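Local coordinates for protein PelD (Pseudomonas aeruginosa, PDB 4EU0) that binds the second messenger cyclic di-GMP, as a GAF and degenerate GGDEF-like portion of a membrane protein involved in pellicle formation, at residues F131-R134 with T135-L138; A164-F167 with S168-K172; S174-D177 with A178-G182; L246-L249 with F250-F254; L281-F284 with L285-C289. All coordinates share one frame; numbering follows the deposited sequence.

Contact 1 of 5, residues F131-R134 with T135-L138; sequences FNER and TFSL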
loop_
_atom_site.group_PDB
_atom_site.type_symbol
_atom_site.label_atom_id
_atom_site.label_comp_id
_atom_site.label_asym_id
_atom_site.label_seq_id
_atom_site.Cartn_x
_atom_site.Cartn_y
_atom_site.Cartn_z
ATOM N N PHE A 131 -0.033 2.725 24.870
ATOM C CA PHE A 131 -0.389 1.312 24.894
ATOM C C PHE A 131 -1.909 1.205 24.765
ATOM O O PHE A 131 -2.619 0.912 25.734
ATOM C CB PHE A 131 0.135 0.645 26.171
ATOM C CG PHE A 131 -0.012 -0.853 26.183
ATOM C CD1 PHE A 131 0.766 -1.656 25.350
ATOM C CD2 PHE A 131 -0.925 -1.462 27.028
ATOM C CE1 PHE A 131 0.628 -3.038 25.364
ATOM C CE2 PHE A 131 -1.066 -2.844 27.050
ATOM C CZ PHE A 131 -0.289 -3.633 26.213
ATOM N N ASN A 132 -2.390 1.466 23.551
ATOM C CA ASN A 132 -3.820 1.518 23.260
ATOM C C ASN A 132 -4.134 1.157 21.813
ATOM O O ASN A 132 -3.229 1.051 20.981
ATOM C CB ASN A 132 -4.405 2.896 23.627
ATOM C CG ASN A 132 -3.807 4.038 22.810
ATOM O OD1 ASN A 132 -3.891 4.053 21.587
ATOM N ND2 ASN A 132 -3.235 5.021 23.500
ATOM N N GLU A 133 -5.422 0.993 21.517
ATOM C CA GLU A 133 -5.869 0.586 20.187
ATOM C C GLU A 133 -5.499 1.549 19.060
ATOM O O GLU A 133 -5.270 1.109 17.933
ATOM C CB GLU A 133 -7.376 0.307 20.179
ATOM C CG GLU A 133 -7.777 -0.953 20.954
ATOM C CD GLU A 133 -7.349 -2.259 20.279
ATOM O OE1 GLU A 133 -6.982 -2.250 19.084
ATOM O OE2 GLU A 133 -7.390 -3.309 20.953
ATOM N N ARG A 134 -5.427 2.845 19.362
ATOM C CA ARG A 134 -5.036 3.847 18.365
ATOM C C ARG A 134 -3.608 3.607 17.846
ATOM O O ARG A 134 -3.367 3.618 16.635
ATOM C CB ARG A 134 -5.187 5.274 18.921
ATOM C CG ARG A 134 -4.742 6.355 17.940
ATOM C CD ARG A 134 -4.707 7.740 18.555
ATOM N NE ARG A 134 -4.030 8.680 17.663
ATOM C CZ ARG A 134 -3.982 9.999 17.835
ATOM N NH1 ARG A 134 -4.584 10.570 18.873
ATOM N NH2 ARG A 134 -3.331 10.751 16.959
ATOM N N THR A 135 -2.674 3.380 18.762
ATOM C CA THR A 135 -1.276 3.126 18.397
ATOM C C THR A 135 -1.118 1.739 17.765
ATOM O O THR A 135 -0.399 1.579 16.769
ATOM C CB THR A 135 -0.337 3.288 19.612
ATOM O OG1 THR A 135 -0.603 4.544 20.253
ATOM C CG2 THR A 135 1.132 3.235 19.194
ATOM N N PHE A 136 -1.810 0.748 18.323
ATOM C CA PHE A 136 -1.793 -0.604 17.763
ATOM C C PHE A 136 -2.226 -0.576 16.298
ATOM O O PHE A 136 -1.605 -1.223 15.452
ATOM C CB PHE A 136 -2.693 -1.560 18.556
ATOM C CG PHE A 136 -2.281 -1.758 19.989
ATOM C CD1 PHE A 136 -0.987 -1.466 20.417
ATOM C CD2 PHE A 136 -3.193 -2.258 20.912
ATOM C CE1 PHE A 136 -0.615 -1.644 21.741
ATOM C CE2 PHE A 136 -2.830 -2.452 22.239
ATOM C CZ PHE A 136 -1.535 -2.148 22.657
ATOM N N SER A 137 -3.278 0.190 15.997
ATOM C CA SER A 137 -3.779 0.287 14.628
ATOM C C SER A 137 -2.719 0.896 13.722
ATOM O O SER A 137 -2.480 0.403 12.632
ATOM C CB SER A 137 -5.088 1.082 14.561
ATOM O OG SER A 137 -6.116 0.397 15.265
ATOM N N LEU A 138 -2.051 1.944 14.193
ATOM C CA LEU A 138 -1.016 2.578 13.382
ATOM C C LEU A 138 0.186 1.646 13.132
ATOM O O LEU A 138 0.728 1.615 12.038
ATOM C CB LEU A 138 -0.625 3.918 14.003
ATOM C CG LEU A 138 0.799 4.425 14.137
ATOM C CD1 LEU A 138 0.771 5.949 14.205
ATOM C CD2 LEU A 138 1.359 3.850 15.423
HETATM O O HOH W 1 -6.189 -1.701 16.716
#
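N132 and T135 meet at the N-cap of helix 133-150, a helix of the GAF domain. N132 OD1 accepts from T135 N at 3.1 Å, giving an acceptor to an amide that the first turn of a helix leaves without one. The N132 CG lies between the backbone N and the carbonyl carbon (chi1 63°), which turns the amide back over the start of the helix; asparagine, short and with a carbonyl tip, suits this place. One turn on, F136 can be followed outward. Its CB sits 3.6 Å and its CG 3.1 Å from N132 O, which lies over one face of the ring while also accepting the straight bond from F136 N. CD1 and CD2 flank this oxygen at 3.4 and 3.3 Å, and CE2 is also nearest to it, at 3.7 Å. Farther out, CE1 approaches F131 CD1, and the tip CZ lies 3.6 Å from F131 CD1. The rings form a T-shaped pair, the edge of F136 toward the face of F131, with planes 84° apart. Both phenylalanines pack on V106 and S87, joining the helix start to the sheet. E133 OE2 makes a salt bridge with R89, while OE1 accepts from a water 2.6 Å from S137 OG.

Contact 2 of 5, residues A164-F167 with S168-K172; sequences AQRF and SQYLK
R166 and Y170 lie side by side, one turn apart on helix 162-181, a helix of the GGDEF-like domain. Four backbone bonds run through this turn: S168 N, Q169 N, Y170 N and L171 N donate to the carbonyls of A164, Q165, R166 and F167. That from Y170 N to R166 O is 2.9 Å long and almost straight, at 174°. R166 CG, anti to the backbone N (chi1 -171°), reaches one face of the Y170 ring in a CH-pi contact, 4.0 Å from the ring centroid and 3.6 Å from Y170 CE2. The polar side-chain ends find partners outside this turn. The R166 chain bends at chi3, and NH1 makes a salt bridge with D163. Y170 OH is hydrogen-bonded to R11, S168 OG to the carbonyl of A297, Q165 NE2 to the carbonyls of A160 and R155, and K172 NZ to that of T113. On the buried side F167 and L171 cross, with F167 CE2 4.1 Å from L171 CD2; both are apolar, as befits side chains packing on L230 of strand 225-231. The chemistry implies residues that serve two sides: Y170 has its ring on V214 and L230 of the sheet and its hydroxyl on R11, so it joins the apolar core to helix 2-16, while S168 ties the helix to the C-terminal tail.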
loop_
_atom_site.group_PDB
_atom_site.type_symbol
_atom_site.label_atom_id
_atom_site.label_comp_id
_atom_site.label_asym_id
_atom_site.label_seq_id
_atom_site.Cartn_x
_atom_site.Cartn_y
_atom_site.Cartn_z
ATOM N N ALA A 164 1.382 -3.770 -13.810
ATOM C CA ALA A 164 0.195 -4.554 -13.470
ATOM C C ALA A 164 0.331 -5.233 -12.098
ATOM O O ALA A 164 -0.608 -5.240 -11.316
ATOM C CB ALA A 164 -0.128 -5.576 -14.564
ATOM N N GLN A 165 1.505 -5.785 -11.806
ATOM C CA GLN A 165 1.734 -6.400 -10.500
ATOM C C GLN A 165 1.633 -5.381 -9.370
ATOM O O GLN A 165 1.008 -5.636 -8.336
ATOM C CB GLN A 165 3.101 -7.080 -10.453
ATOM C CG GLN A 165 3.312 -8.145 -11.483
ATOM C CD GLN A 165 4.598 -8.877 -11.224
ATOM O OE1 GLN A 165 4.911 -9.191 -10.073
ATOM N NE2 GLN A 165 5.362 -9.140 -12.276
ATOM N N ARG A 166 2.252 -4.219 -9.573
ATOM C CA ARG A 166 2.253 -3.165 -8.572
ATOM C C ARG A 166 0.828 -2.667 -8.320
ATOM O O ARG A 166 0.424 -2.490 -7.172
ATOM C CB ARG A 166 3.130 -2.000 -9.020
ATOM C CG ARG A 166 3.361 -0.951 -7.931
ATOM C CD ARG A 166 4.034 0.293 -8.483
ATOM N NE ARG A 166 5.450 0.090 -8.794
ATOM C CZ ARG A 166 5.948 0.008 -10.026
ATOM N NH1 ARG A 166 5.153 0.093 -11.086
ATOM N NH2 ARG A 166 7.251 -0.161 -10.197
ATOM N N PHE A 167 0.090 -2.447 -9.403
ATOM C CA PHE A 167 -1.268 -1.934 -9.298
ATOM C C PHE A 167 -2.102 -2.916 -8.477
ATOM O O PHE A 167 -2.794 -2.503 -7.558
ATOM C CB PHE A 167 -1.895 -1.714 -10.675
ATOM C CG PHE A 167 -3.230 -1.042 -10.610
ATOM C CD1 PHE A 167 -3.313 0.345 -10.601
ATOM C CD2 PHE A 167 -4.398 -1.798 -10.527
ATOM C CE1 PHE A 167 -4.555 0.975 -10.517
ATOM C CE2 PHE A 167 -5.637 -1.174 -10.437
ATOM C CZ PHE A 167 -5.705 0.209 -10.444
ATOM N N SER A 168 -2.022 -4.196 -8.831
ATOM C CA SER A 168 -2.737 -5.266 -8.138
ATOM C C SER A 168 -2.419 -5.298 -6.642
ATOM O O SER A 168 -3.321 -5.330 -5.796
ATOM C CB SER A 168 -2.399 -6.617 -8.784
ATOM O OG SER A 168 -3.192 -7.642 -8.230
ATOM N N GLN A 169 -1.131 -5.287 -6.316
ATOM C CA GLN A 169 -0.712 -5.263 -4.918
ATOM C C GLN A 169 -1.232 -4.044 -4.154
ATOM O O GLN A 169 -1.825 -4.192 -3.103
ATOM C CB GLN A 169 0.808 -5.361 -4.794
ATOM C CG GLN A 169 1.286 -5.374 -3.343
ATOM C CD GLN A 169 2.794 -5.257 -3.205
ATOM O OE1 GLN A 169 3.424 -6.032 -2.476
ATOM N NE2 GLN A 169 3.381 -4.282 -3.902
ATOM N N TYR A 170 -0.998 -2.842 -4.688
ATOM C CA TYR A 170 -1.435 -1.620 -4.042
ATOM C C TYR A 170 -2.955 -1.564 -3.859
ATOM O O TYR A 170 -3.436 -1.135 -2.820
ATOM C CB TYR A 170 -0.935 -0.387 -4.815
ATOM C CG TYR A 170 0.522 -0.001 -4.618
ATOM C CD1 TYR A 170 0.884 1.348 -4.484
ATOM C CD2 TYR A 170 1.543 -0.959 -4.587
ATOM C CE1 TYR A 170 2.228 1.731 -4.321
ATOM C CE2 TYR A 170 2.894 -0.577 -4.419
ATOM C CZ TYR A 170 3.217 0.768 -4.297
ATOM O OH TYR A 170 4.523 1.159 -4.130
ATOM N N LEU A 171 -3.698 -2.010 -4.871
ATOM C CA LEU A 171 -5.158 -2.061 -4.767
ATOM C C LEU A 171 -5.602 -2.994 -3.642
ATOM O O LEU A 171 -6.464 -2.632 -2.845
ATOM C CB LEU A 171 -5.786 -2.481 -6.100
ATOM C CG LEU A 171 -7.316 -2.641 -6.114
ATOM C CD1 LEU A 171 -8.034 -1.358 -5.737
ATOM C CD2 LEU A 171 -7.730 -3.112 -7.505
ATOM N N LYS A 172 -5.001 -4.173 -3.557
ATOM C CA LYS A 172 -5.398 -5.108 -2.493
ATOM C C LYS A 172 -5.070 -4.520 -1.135
ATOM O O LYS A 172 -5.872 -4.591 -0.214
ATOM C CB LYS A 172 -4.736 -6.473 -2.655
ATOM C CG LYS A 172 -5.319 -7.507 -1.702
ATOM C CD LYS A 172 -4.729 -8.889 -1.912
ATOM C CE LYS A 172 -5.408 -9.884 -0.988
ATOM N NZ LYS A 172 -4.960 -11.282 -1.230
#

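Contact 3 of 5, residues S174-D177 with A178-G182; sequences SLLD and ARDHG
With CG beside the backbone N in L176 (chi1 -69°) and anti to it in R179 (chi1 -172°), the two side chains run alongside each other, and a bend at chi3 of R179 turns its guanidinium toward D180. L176 CD2 thereby comes 3.5 Å from R179 NH2, a leucine methyl lying beside the ion pair that R179 forms with its neighbour. In that salt bridge R179 NE donates to D180 OD1 at 2.8 Å, near the guanidinium plane and on the syn side but well out of the carboxylate plane; two further bonds from NH2 are weak. The backbone repeats the helical bond, D180 N to L176 O being 2.8 Å, until H181 N reaches D177 O from above the carbonyl plane. G182 then leaves the helix with positive phi, a conformation that glycine adopts without strain. This is the C-terminal end of helix 162-181. R179 and D180 are exposed, where charged side chains are at home, whereas D177 and H181 touch helix 133-150, and S174 and L175 pack on L272 of strand 265-272.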
loop_
_atom_site.group_PDB
_atom_site.type_symbol
_atom_site.label_atom_id
_atom_site.label_comp_id
_atom_site.label_asym_id
_atom_site.label_seq_id
_atom_site.Cartn_x
_atom_site.Cartn_y
_atom_site.Cartn_z
ATOM N N SER A 174 -4.906 -1.366 -0.378
ATOM C CA SER A 174 -5.907 -0.332 -0.121
ATOM C C SER A 174 -7.277 -0.890 0.278
ATOM O O SER A 174 -7.978 -0.285 1.103
ATOM C CB SER A 174 -6.027 0.623 -1.304
ATOM O OG SER A 174 -4.916 1.497 -1.371
ATOM N N LEU A 175 -7.662 -2.028 -0.304
ATOM C CA LEU A 175 -8.895 -2.712 0.102
ATOM C C LEU A 175 -8.806 -3.226 1.540
ATOM O O LEU A 175 -9.760 -3.105 2.295
ATOM C CB LEU A 175 -9.264 -3.849 -0.854
ATOM C CG LEU A 175 -9.724 -3.403 -2.242
ATOM C CD1 LEU A 175 -9.727 -4.600 -3.170
ATOM C CD2 LEU A 175 -11.105 -2.703 -2.191
ATOM N N LEU A 176 -7.647 -3.770 1.904
ATOM C CA LEU A 176 -7.388 -4.205 3.277
ATOM C C LEU A 176 -7.387 -3.020 4.253
ATOM O O LEU A 176 -7.993 -3.117 5.328
ATOM C CB LEU A 176 -6.084 -4.997 3.368
ATOM C CG LEU A 176 -6.065 -6.384 2.711
ATOM C CD1 LEU A 176 -4.630 -6.810 2.448
ATOM C CD2 LEU A 176 -6.810 -7.423 3.556
ATOM N N ASP A 177 -6.733 -1.914 3.862
ATOM C CA ASP A 177 -6.706 -0.652 4.630
ATOM C C ASP A 177 -8.127 -0.186 4.961
ATOM O O ASP A 177 -8.422 0.201 6.098
ATOM C CB ASP A 177 -6.045 0.485 3.816
ATOM C CG ASP A 177 -4.524 0.413 3.763
ATOM O OD1 ASP A 177 -3.901 -0.195 4.643
ATOM O OD2 ASP A 177 -3.950 1.029 2.825
ATOM N N ALA A 178 -9.006 -0.233 3.962
ATOM C CA ALA A 178 -10.377 0.243 4.133
ATOM C C ALA A 178 -11.161 -0.700 5.036
ATOM O O ALA A 178 -11.858 -0.261 5.963
ATOM C CB ALA A 178 -11.062 0.378 2.788
ATOM N N ARG A 179 -11.036 -1.996 4.768
ATOM C CA ARG A 179 -11.823 -2.991 5.499
ATOM C C ARG A 179 -11.416 -3.061 6.961
ATOM O O ARG A 179 -12.271 -3.054 7.855
ATOM C CB ARG A 179 -11.697 -4.373 4.861
ATOM C CG ARG A 179 -12.665 -5.406 5.470
ATOM C CD ARG A 179 -12.300 -6.819 5.055
ATOM N NE ARG A 179 -10.994 -7.230 5.571
ATOM C CZ ARG A 179 -10.399 -8.381 5.272
ATOM N NH1 ARG A 179 -10.994 -9.244 4.457
ATOM N NH2 ARG A 179 -9.216 -8.673 5.797
ATOM N N ASP A 180 -10.109 -3.112 7.195
ATOM C CA ASP A 180 -9.575 -3.377 8.527
ATOM C C ASP A 180 -9.313 -2.127 9.367
ATOM O O ASP A 180 -9.345 -2.190 10.602
ATOM C CB ASP A 180 -8.315 -4.229 8.425
ATOM C CG ASP A 180 -8.583 -5.593 7.811
ATOM O OD1 ASP A 180 -9.762 -6.018 7.761
ATOM O OD2 ASP A 180 -7.616 -6.239 7.376
ATOM N N HIS A 181 -9.062 -0.998 8.702
ATOM C CA HIS A 181 -8.629 0.219 9.400
ATOM C C HIS A 181 -9.430 1.468 9.026
ATOM O O HIS A 181 -9.165 2.555 9.540
ATOM C CB HIS A 181 -7.128 0.454 9.182
ATOM C CG HIS A 181 -6.276 -0.719 9.556
ATOM N ND1 HIS A 181 -6.076 -1.104 10.865
ATOM C CD2 HIS A 181 -5.580 -1.594 8.795
ATOM C CE1 HIS A 181 -5.296 -2.171 10.893
ATOM N NE2 HIS A 181 -4.974 -2.483 9.651
ATOM N N GLY A 182 -10.404 1.308 8.133
ATOM C CA GLY A 182 -11.264 2.418 7.707
ATOM C C GLY A 182 -10.505 3.524 6.997
ATOM O O GLY A 182 -10.951 4.674 6.986
#

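Contact 4 of 5, residues L246-L249 with F250-F254; sequences LRIL and FAERF
The last turns of helix 236-253, a helix of the GGDEF-like domain whose earlier part helps line the cyclic di-GMP pocket, bring L246 beside F250. L246 CG is 4.3 Å from F250 CE2, a loose apolar contact. Closer is the main chain: L246 O lies at the edge of the F250 ring, 3.1 Å from CD2, and the same oxygen accepts from F250 N at 2.8 Å. The bonds from A251, E252 and R253 to R247, I248 and L249 carry the helix onward. On another face E252 CG is anti to the carbonyl carbon (chi1 -75°), which with the extended chain carries the acid alongside I248, CG2 of I248 being 4.2 Å from E252 OE2; an acidic tip suits this exposed position. Phenylalanine and leucine suit the buried side, where hydrocarbon fills the packing. R247 and R253 reach E261 and E200 through salt bridges. F250 packs on V201 and L205, and L249 on L204, so that this helix end is held against helix 198-207, with L260 of the following loop touching F250 as well.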
loop_
_atom_site.group_PDB
_atom_site.type_symbol
_atom_site.label_atom_id
_atom_site.label_comp_id
_atom_site.label_asym_id
_atom_site.label_seq_id
_atom_site.Cartn_x
_atom_site.Cartn_y
_atom_site.Cartn_z
ATOM N N LEU A 246 -5.245 18.128 -11.712
ATOM C CA LEU A 246 -5.320 17.615 -13.075
ATOM C C LEU A 246 -5.931 18.613 -14.039
ATOM O O LEU A 246 -5.445 18.778 -15.152
ATOM C CB LEU A 246 -6.142 16.329 -13.127
ATOM C CG LEU A 246 -5.470 15.016 -13.487
ATOM C CD1 LEU A 246 -4.049 14.864 -12.926
ATOM C CD2 LEU A 246 -6.363 13.839 -13.114
ATOM N N ARG A 247 -7.011 19.270 -13.627
ATOM C CA ARG A 247 -7.641 20.252 -14.503
ATOM C C ARG A 247 -6.693 21.400 -14.862
ATOM O O ARG A 247 -6.715 21.880 -15.988
ATOM C CB ARG A 247 -8.969 20.746 -13.916
ATOM C CG ARG A 247 -9.972 19.603 -13.785
ATOM C CD ARG A 247 -11.396 20.098 -13.746
ATOM N NE ARG A 247 -12.367 19.013 -13.593
ATOM C CZ ARG A 247 -13.022 18.436 -14.596
ATOM N NH1 ARG A 247 -12.815 18.829 -15.848
ATOM N NH2 ARG A 247 -13.901 17.469 -14.341
ATOM N N ILE A 248 -5.840 21.795 -13.916
ATOM C CA ILE A 248 -4.876 22.878 -14.141
ATOM C C ILE A 248 -3.840 22.419 -15.165
ATOM O O ILE A 248 -3.494 23.166 -16.084
ATOM C CB ILE A 248 -4.200 23.333 -12.824
ATOM C CG1 ILE A 248 -5.212 24.068 -11.931
ATOM C CG2 ILE A 248 -2.978 24.242 -13.107
ATOM C CD1 ILE A 248 -4.749 24.257 -10.496
ATOM N N LEU A 249 -3.379 21.180 -15.005
ATOM C CA LEU A 249 -2.411 20.570 -15.915
ATOM C C LEU A 249 -2.990 20.445 -17.329
ATOM O O LEU A 249 -2.332 20.789 -18.299
ATOM C CB LEU A 249 -1.977 19.207 -15.357
ATOM C CG LEU A 249 -1.047 18.278 -16.119
ATOM C CD1 LEU A 249 0.321 18.884 -16.328
ATOM C CD2 LEU A 249 -0.934 16.993 -15.335
ATOM N N PHE A 250 -4.221 19.944 -17.431
ATOM C CA PHE A 250 -4.924 19.846 -18.717
ATOM C C PHE A 250 -5.126 21.201 -19.373
ATOM O O PHE A 250 -5.043 21.316 -20.604
ATOM C CB PHE A 250 -6.290 19.194 -18.534
ATOM C CG PHE A 250 -6.279 17.700 -18.661
ATOM C CD1 PHE A 250 -6.729 17.089 -19.828
ATOM C CD2 PHE A 250 -5.845 16.902 -17.609
ATOM C CE1 PHE A 250 -6.743 15.696 -19.942
ATOM C CE2 PHE A 250 -5.844 15.512 -17.710
ATOM C CZ PHE A 250 -6.301 14.903 -18.875
ATOM N N ALA A 251 -5.420 22.225 -18.570
ATOM C CA ALA A 251 -5.579 23.581 -19.109
ATOM C C ALA A 251 -4.268 24.082 -19.699
ATOM O O ALA A 251 -4.271 24.714 -20.747
ATOM C CB ALA A 251 -6.090 24.554 -18.043
ATOM N N GLU A 252 -3.156 23.793 -19.024
ATOM C CA GLU A 252 -1.837 24.177 -19.531
ATOM C C GLU A 252 -1.523 23.433 -20.835
ATOM O O GLU A 252 -1.007 24.020 -21.793
ATOM C CB GLU A 252 -0.751 23.889 -18.490
ATOM C CG GLU A 252 -0.726 24.876 -17.326
ATOM C CD GLU A 252 0.380 24.597 -16.313
ATOM O OE1 GLU A 252 1.211 23.681 -16.544
ATOM O OE2 GLU A 252 0.417 25.306 -15.278
ATOM N N ARG A 253 -1.832 22.142 -20.858
ATOM C CA ARG A 253 -1.461 21.294 -21.992
ATOM C C ARG A 253 -2.296 21.543 -23.243
ATOM O O ARG A 253 -1.755 21.639 -24.339
ATOM C CB ARG A 253 -1.531 19.822 -21.597
ATOM C CG ARG A 253 -1.332 18.832 -22.741
ATOM C CD ARG A 253 0.054 18.938 -23.374
ATOM N NE ARG A 253 0.130 17.992 -24.479
ATOM C CZ ARG A 253 -0.348 18.214 -25.694
ATOM N NH1 ARG A 253 -0.911 19.380 -26.008
ATOM N NH2 ARG A 253 -0.231 17.265 -26.611
ATOM N N PHE A 254 -3.609 21.628 -23.069
ATOM C CA PHE A 254 -4.534 21.734 -24.183
ATOM C C PHE A 254 -5.169 23.115 -24.084
ATOM O O PHE A 254 -4.762 23.912 -23.247
ATOM C CB PHE A 254 -5.592 20.622 -24.090
ATOM C CG PHE A 254 -5.025 19.220 -24.154
ATOM C CD1 PHE A 254 -4.626 18.670 -25.372
ATOM C CD2 PHE A 254 -4.897 18.451 -22.996
ATOM C CE1 PHE A 254 -4.117 17.375 -25.438
ATOM C CE2 PHE A 254 -4.395 17.151 -23.046
ATOM C CZ PHE A 254 -4.004 16.609 -24.269
#

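Contact 5 of 5, residues L281-F284 with L285-C289; sequences LGHF and LFNEC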
loop_
_atom_site.group_PDB
_atom_site.type_symbol
_atom_site.label_atom_id
_atom_site.label_comp_id
_atom_site.label_asym_id
_atom_site.label_seq_id
_atom_site.Cartn_x
_atom_site.Cartn_y
_atom_site.Cartn_z
ATOM N N LEU A 281 -17.018 -3.040 -6.371
ATOM C CA LEU A 281 -15.797 -2.826 -7.144
ATOM C C LEU A 281 -15.852 -3.559 -8.487
ATOM O O LEU A 281 -15.409 -3.033 -9.507
ATOM C CB LEU A 281 -14.569 -3.237 -6.333
ATOM C CG LEU A 281 -13.210 -3.034 -7.004
ATOM C CD1 LEU A 281 -12.986 -1.574 -7.394
ATOM C CD2 LEU A 281 -12.098 -3.522 -6.081
ATOM N N GLY A 282 -16.411 -4.769 -8.468
ATOM C CA GLY A 282 -16.642 -5.547 -9.684
ATOM C C GLY A 282 -17.556 -4.843 -10.668
ATOM O O GLY A 282 -17.260 -4.772 -11.853
ATOM N N HIS A 283 -18.679 -4.324 -10.174
ATOM C CA HIS A 283 -19.587 -3.550 -11.015
ATOM C C HIS A 283 -18.887 -2.352 -11.641
ATOM O O HIS A 283 -19.063 -2.063 -12.824
ATOM C CB HIS A 283 -20.818 -3.098 -10.225
ATOM C CG HIS A 283 -21.730 -2.206 -11.003
ATOM N ND1 HIS A 283 -22.598 -2.684 -11.962
ATOM C CD2 HIS A 283 -21.902 -0.863 -10.975
ATOM C CE1 HIS A 283 -23.260 -1.672 -12.494
ATOM N NE2 HIS A 283 -22.857 -0.556 -11.913
ATOM N N PHE A 284 -18.076 -1.676 -10.839
ATOM C CA PHE A 284 -17.357 -0.494 -11.290
ATOM C C PHE A 284 -16.374 -0.837 -12.411
ATOM O O PHE A 284 -16.407 -0.234 -13.480
ATOM C CB PHE A 284 -16.640 0.162 -10.112
ATOM C CG PHE A 284 -15.787 1.343 -10.499
ATOM C CD1 PHE A 284 -16.370 2.563 -10.821
ATOM C CD2 PHE A 284 -14.397 1.237 -10.542
ATOM C CE1 PHE A 284 -15.571 3.659 -11.180
ATOM C CE2 PHE A 284 -13.591 2.330 -10.896
ATOM C CZ PHE A 284 -14.181 3.543 -11.213
ATOM N N LEU A 285 -15.510 -1.815 -12.171
ATOM C CA LEU A 285 -14.455 -2.119 -13.143
ATOM C C LEU A 285 -14.916 -2.974 -14.321
ATOM O O LEU A 285 -14.531 -2.693 -15.452
ATOM C CB LEU A 285 -13.235 -2.754 -12.463
ATOM C CG LEU A 285 -12.460 -1.874 -11.478
ATOM C CD1 LEU A 285 -11.387 -2.707 -10.770
ATOM C CD2 LEU A 285 -11.835 -0.651 -12.150
ATOM N N PHE A 286 -15.743 -3.998 -14.066
ATOM C CA PHE A 286 -16.095 -4.981 -15.104
ATOM C C PHE A 286 -17.357 -4.679 -15.910
ATOM O O PHE A 286 -17.589 -5.288 -16.970
ATOM C CB PHE A 286 -16.194 -6.401 -14.522
ATOM C CG PHE A 286 -14.914 -6.910 -13.920
ATOM C CD1 PHE A 286 -13.683 -6.373 -14.288
ATOM C CD2 PHE A 286 -14.942 -7.944 -12.993
ATOM C CE1 PHE A 286 -12.506 -6.844 -13.726
ATOM C CE2 PHE A 286 -13.767 -8.431 -12.429
ATOM C CZ PHE A 286 -12.546 -7.881 -12.801
ATOM N N ASN A 287 -18.196 -3.792 -15.387
ATOM C CA ASN A 287 -19.390 -3.363 -16.099
ATOM C C ASN A 287 -19.236 -1.917 -16.564
ATOM O O ASN A 287 -19.250 -1.639 -17.766
ATOM C CB ASN A 287 -20.641 -3.545 -15.231
ATOM C CG ASN A 287 -21.904 -3.022 -15.898
ATOM O OD1 ASN A 287 -22.070 -1.816 -16.081
ATOM N ND2 ASN A 287 -22.807 -3.926 -16.249
ATOM N N GLU A 288 -19.071 -1.004 -15.612
ATOM C CA GLU A 288 -19.021 0.423 -15.926
ATOM C C GLU A 288 -17.823 0.806 -16.793
ATOM O O GLU A 288 -17.981 1.540 -17.771
ATOM C CB GLU A 288 -19.047 1.269 -14.656
ATOM C CG GLU A 288 -20.291 1.078 -13.800
ATOM C CD GLU A 288 -20.334 2.032 -12.633
ATOM O OE1 GLU A 288 -20.133 1.575 -11.486
ATOM O OE2 GLU A 288 -20.549 3.243 -12.859
ATOM N N CYS A 289 -16.638 0.305 -16.440
ATOM C CA CYS A 289 -15.415 0.621 -17.183
ATOM C C CYS A 289 -15.168 -0.333 -18.347
ATOM O O CYS A 289 -14.295 -0.084 -19.177
ATOM C CB CYS A 289 -14.193 0.644 -16.260
ATOM S SG CYS A 289 -14.258 1.892 -14.966
#
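The F284 ring carries C289 SG over one face, offset toward the rim, 4.2 Å from the ring centroid and 15° off the normal, a sulfur-aromatic contact. At its edge, near the ring plane, is E288 OE1, 3.9 Å from F284 CD1, with the carboxylate turned roughly square to the ring. L285 CD2 also meets the ring, 3.6 Å from F284 CD2, the two side chains crossing at an angle. The H283 ring has E288 OE1 3.1 Å from its CD2, while the N287 amide runs alongside it, the planes 22° apart. H283 O accepts from two donors, N287 N at 3.2 Å from above the carbonyl plane and E288 N at 3.0 Å almost straight; the second bond spans five residues, as does that of C289 N to F284 O, making a wider, pi-type turn. The five-residue pairs, H283 with E288 and F284 with C289, are consistent with this widening, the sulfur lying beside the backbone N (chi1 -62°). A small, polarisable cysteine suits a buried place against an aromatic face. One turn earlier L281 CD1 packs 3.9 Å from L285 CD1. This is the last helix, 280-288. F284 and C289 lie on A189 of strand 185-192, and F284 also meets the ring of Y270 on strand 265-272, so the helix packs on two neighbouring strands.

In the fold
Each contact is local, formed within one helix or at its end, so none closes a long loop and none nests in or crosses another: they follow in series. Contact 1 opens helix 133-150 of the GAF domain. The next helix, 162-181, carries contact 2 in its first half and contact 3 at its C-terminal end, where H181 packs against S137 of contact 1 and so joins the two domains. After the strands 185-192, 214-219 and 225-231 comes contact 4, at the end of helix 236-253 and about 32 Å from contact 3 between centres. Contact 5, on helix 280-288, returns to contact 3, L281 touching L175.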